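Local coordinates for protein glutathione s-transferase III (PDB 1AW9) that probably conjugates reduced glutathione to hydrophobic electrophiles, certain herbicides among them, as a phi-class glutathione transferase, at residues 15-20 against 68-73. Residues are numbered along the deposited sequence; the frame is centred on the assembly and turned at random.
Sequences VRVATV and RAINRY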
ATOM      1  N   VAL A  15      -4.317  15.890 -24.352  1.00 18.72           N
ATOM      2  CA  VAL A  15      -4.317  17.347 -24.382  1.00 15.87           C
ATOM      3  C   VAL A  15      -2.899  17.944 -24.323  1.00 17.18           C
ATOM      4  O   VAL A  15      -2.672  19.013 -24.871  1.00 18.67           O
ATOM      5  CB  VAL A  15      -5.221  17.932 -23.286  1.00 15.03           C
ATOM      6  CG1 VAL A  15      -5.173  19.479 -23.297  1.00 14.59           C
ATOM      7  CG2 VAL A  15      -6.635  17.430 -23.481  1.00 11.65           C
ATOM      8  N   ARG A  16      -1.943  17.270 -23.681  1.00 17.28           N
ATOM      9  CA  ARG A  16      -0.577  17.779 -23.627  1.00 17.09           C
ATOM     10  C   ARG A  16       0.026  17.829 -25.030  1.00 18.41           C
ATOM     11  O   ARG A  16       0.941  18.631 -25.300  1.00 19.48           O
ATOM     12  CB  ARG A  16       0.336  16.890 -22.760  1.00 16.86           C
ATOM     13  CG  ARG A  16       1.817  17.401 -22.648  1.00 19.01           C
ATOM     14  CD  ARG A  16       2.875  16.460 -21.946  1.00 20.85           C
ATOM     15  NE  ARG A  16       2.611  16.312 -20.513  1.00 25.13           N
ATOM     16  CZ  ARG A  16       1.979  15.267 -19.982  1.00 28.04           C
ATOM     17  NH1 ARG A  16       1.593  14.258 -20.758  1.00 25.52           N
ATOM     18  NH2 ARG A  16       1.528  15.334 -18.733  1.00 28.40           N
ATOM     19  N   VAL A  17      -0.382  16.885 -25.881  1.00 18.75           N
ATOM     20  CA  VAL A  17       0.151  16.821 -27.251  1.00 17.91           C
ATOM     21  C   VAL A  17      -0.559  17.844 -28.120  1.00 17.35           C
ATOM     22  O   VAL A  17       0.086  18.565 -28.856  1.00 16.97           O
ATOM     23  CB  VAL A  17       0.035  15.415 -27.873  1.00 15.73           C
ATOM     24  CG1 VAL A  17       0.626  15.418 -29.273  1.00 12.93           C
ATOM     25  CG2 VAL A  17       0.780  14.416 -27.012  1.00 14.64           C
ATOM     26  N   ALA A  18      -1.881  17.908 -27.999  1.00 16.89           N
ATOM     27  CA  ALA A  18      -2.691  18.861 -28.738  1.00 18.32           C
ATOM     28  C   ALA A  18      -2.139  20.274 -28.442  1.00 20.29           C
ATOM     29  O   ALA A  18      -2.010  21.110 -29.342  1.00 21.89           O
ATOM     30  CB  ALA A  18      -4.156  18.737 -28.291  1.00 15.00           C
ATOM     31  N   THR A  19      -1.766  20.511 -27.183  1.00 20.28           N
ATOM     32  CA  THR A  19      -1.205  21.782 -26.746  1.00 19.41           C
ATOM     33  C   THR A  19      -0.055  22.163 -27.670  1.00 21.61           C
ATOM     34  O   THR A  19      -0.053  23.231 -28.268  1.00 23.25           O
ATOM     35  CB  THR A  19      -0.686  21.694 -25.280  1.00 18.02           C
ATOM     36  OG1 THR A  19      -1.794  21.528 -24.397  1.00 21.64           O
ATOM     37  CG2 THR A  19       0.033  22.937 -24.867  1.00 16.68           C
ATOM     38  N   VAL A  20       0.912  21.275 -27.810  1.00 21.33           N
ATOM     39  CA  VAL A  20       2.047  21.548 -28.648  1.00 20.85           C
ATOM     40  C   VAL A  20       1.677  21.610 -30.138  1.00 23.69           C
ATOM     41  O   VAL A  20       2.233  22.430 -30.864  1.00 25.48           O
ATOM     42  CB  VAL A  20       3.186  20.560 -28.337  1.00 20.23           C
ATOM     43  CG1 VAL A  20       4.243  20.573 -29.401  1.00 18.54           C
ATOM     44  CG2 VAL A  20       3.829  20.951 -27.033  1.00 17.48           C
ATOM     45  N   ARG A  68       5.533  13.086 -24.289  1.00 16.71           N
ATOM     46  CA  ARG A  68       6.690  13.972 -24.272  1.00 15.57           C
ATOM     47  C   ARG A  68       7.651  13.684 -25.425  1.00 16.62           C
ATOM     48  O   ARG A  68       8.372  14.575 -25.856  1.00 17.10           O
ATOM     49  CB  ARG A  68       7.429  13.878 -22.933  1.00 15.41           C
ATOM     50  CG  ARG A  68       6.594  14.309 -21.757  1.00 13.45           C
ATOM     51  CD  ARG A  68       7.329  14.181 -20.433  1.00 17.11           C
ATOM     52  NE  ARG A  68       6.396  14.526 -19.365  1.00 23.25           N
ATOM     53  CZ  ARG A  68       5.415  13.729 -18.960  1.00 24.42           C
ATOM     54  NH1 ARG A  68       5.288  12.519 -19.507  1.00 25.17           N
ATOM     55  NH2 ARG A  68       4.442  14.203 -18.189  1.00 22.82           N
ATOM     56  N   ALA A  69       7.716  12.440 -25.887  1.00 15.33           N
ATOM     57  CA  ALA A  69       8.588  12.131 -27.015  1.00 14.10           C
ATOM     58  C   ALA A  69       7.939  12.763 -28.238  1.00 13.59           C
ATOM     59  O   ALA A  69       8.611  13.325 -29.102  1.00 15.34           O
ATOM     60  CB  ALA A  69       8.701  10.638 -27.195  1.00 17.17           C
ATOM     61  N   ILE A  70       6.623  12.664 -28.318  1.00 13.29           N
ATOM     62  CA  ILE A  70       5.890  13.255 -29.417  1.00 14.69           C
ATOM     63  C   ILE A  70       6.086  14.766 -29.416  1.00 18.30           C
ATOM     64  O   ILE A  70       6.435  15.330 -30.452  1.00 21.59           O
ATOM     65  CB  ILE A  70       4.392  12.943 -29.360  1.00 12.01           C
ATOM     66  CG1 ILE A  70       4.156  11.434 -29.543  1.00 12.60           C
ATOM     67  CG2 ILE A  70       3.663  13.736 -30.438  1.00 14.71           C
ATOM     68  CD1 ILE A  70       2.733  10.961 -29.183  1.00  6.41           C
ATOM     69  N   ASN A  71       5.889  15.424 -28.269  1.00 17.96           N
ATOM     70  CA  ASN A  71       6.069  16.864 -28.174  1.00 16.10           C
ATOM     71  C   ASN A  71       7.462  17.333 -28.549  1.00 18.41           C
ATOM     72  O   ASN A  71       7.630  18.350 -29.217  1.00 20.09           O
ATOM     73  CB  ASN A  71       5.703  17.364 -26.778  1.00 14.80           C
ATOM     74  CG  ASN A  71       4.231  17.386 -26.584  1.00 16.84           C
ATOM     75  OD1 ASN A  71       3.508  16.992 -27.488  1.00 17.14           O
ATOM     76  ND2 ASN A  71       3.761  17.851 -25.440  1.00 16.11           N
ATOM     77  N   ARG A  72       8.477  16.586 -28.164  1.00 18.20           N
ATOM     78  CA  ARG A  72       9.805  17.025 -28.463  1.00 19.36           C
ATOM     79  C   ARG A  72      10.096  16.847 -29.943  1.00 21.46           C
ATOM     80  O   ARG A  72      10.673  17.732 -30.581  1.00 23.08           O
ATOM     81  CB  ARG A  72      10.808  16.291 -27.603  1.00 18.59           C
ATOM     82  CG  ARG A  72      12.207  16.770 -27.848  1.00 22.15           C
ATOM     83  CD  ARG A  72      12.929  17.040 -26.560  1.00 24.19           C
ATOM     84  NE  ARG A  72      14.147  17.816 -26.793  1.00 24.58           N
ATOM     85  CZ  ARG A  72      15.028  18.106 -25.845  1.00 24.54           C
ATOM     86  NH1 ARG A  72      14.823  17.680 -24.602  1.00 24.01           N
ATOM     87  NH2 ARG A  72      16.097  18.835 -26.131  1.00 24.07           N
ATOM     88  N   TYR A  73       9.663  15.723 -30.498  1.00 21.98           N
ATOM     89  CA  TYR A  73       9.859  15.426 -31.916  1.00 22.30           C
ATOM     90  C   TYR A  73       9.215  16.508 -32.786  1.00 22.38           C
ATOM     91  O   TYR A  73       9.851  17.090 -33.645  1.00 22.21           O
ATOM     92  CB  TYR A  73       9.251  14.073 -32.240  1.00 21.07           C
ATOM     93  CG  TYR A  73       9.069  13.795 -33.708  1.00 22.53           C
ATOM     94  CD1 TYR A  73      10.113  13.294 -34.487  1.00 21.58           C
ATOM     95  CD2 TYR A  73       7.818  13.962 -34.302  1.00 24.94           C
ATOM     96  CE1 TYR A  73       9.906  12.954 -35.812  1.00 24.21           C
ATOM     97  CE2 TYR A  73       7.603  13.629 -35.619  1.00 25.93           C
ATOM     98  CZ  TYR A  73       8.644  13.119 -36.364  1.00 26.41           C
ATOM     99  OH  TYR A  73       8.368  12.721 -37.652  1.00 33.05           O
TER
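Asn71 reaches across from its helix to lay its amide against helix 15-20, where ND2 donates a hydrogen bond to the backbone O of Arg16 (2.9 Å, 158° at the hydrogen). The donor sits above the plane of that carbonyl, and ND2 is also bonded to Asn167; asparagine suits the place because its short amide serves two acceptors, which hold its rotation. Its other end, OD1, turns to the aliphatic side and lies 3.4 Å from Val17 CA. Val20 packs CG2 against the amide, 3.5 Å from Asn71 ND2; with CG1 anti to the backbone N (chi1 166°), CG2 is the branch brought closest. With an alanine here, the Arg16 carbonyl and Asn167 would probably lose their shared donor and a gap open beside Val17 and Val20. On one flank of the amide, Val17 CG1 meets Ile70 CG2 at 3.7 Å, two branched apolar side chains crossing at about a right angle. On its other flank Arg68 brings NH2 over one face of the Arg16 guanidinium, near the rim, 3.2 Å from CZ. Glu102, salt-bridged to Arg68 and weakly paired with Arg16, probably eases the repulsion; Asn13, a probable glutathione ligand, bonds Arg16. Segments 15-20 and 68-73 run nearly parallel, axes 9.3 Å apart, in the thioredoxin-like N-terminal domain; Ile70 rests on strand 62-65, whereas Arg16 meets helices 92-122 and 169-176.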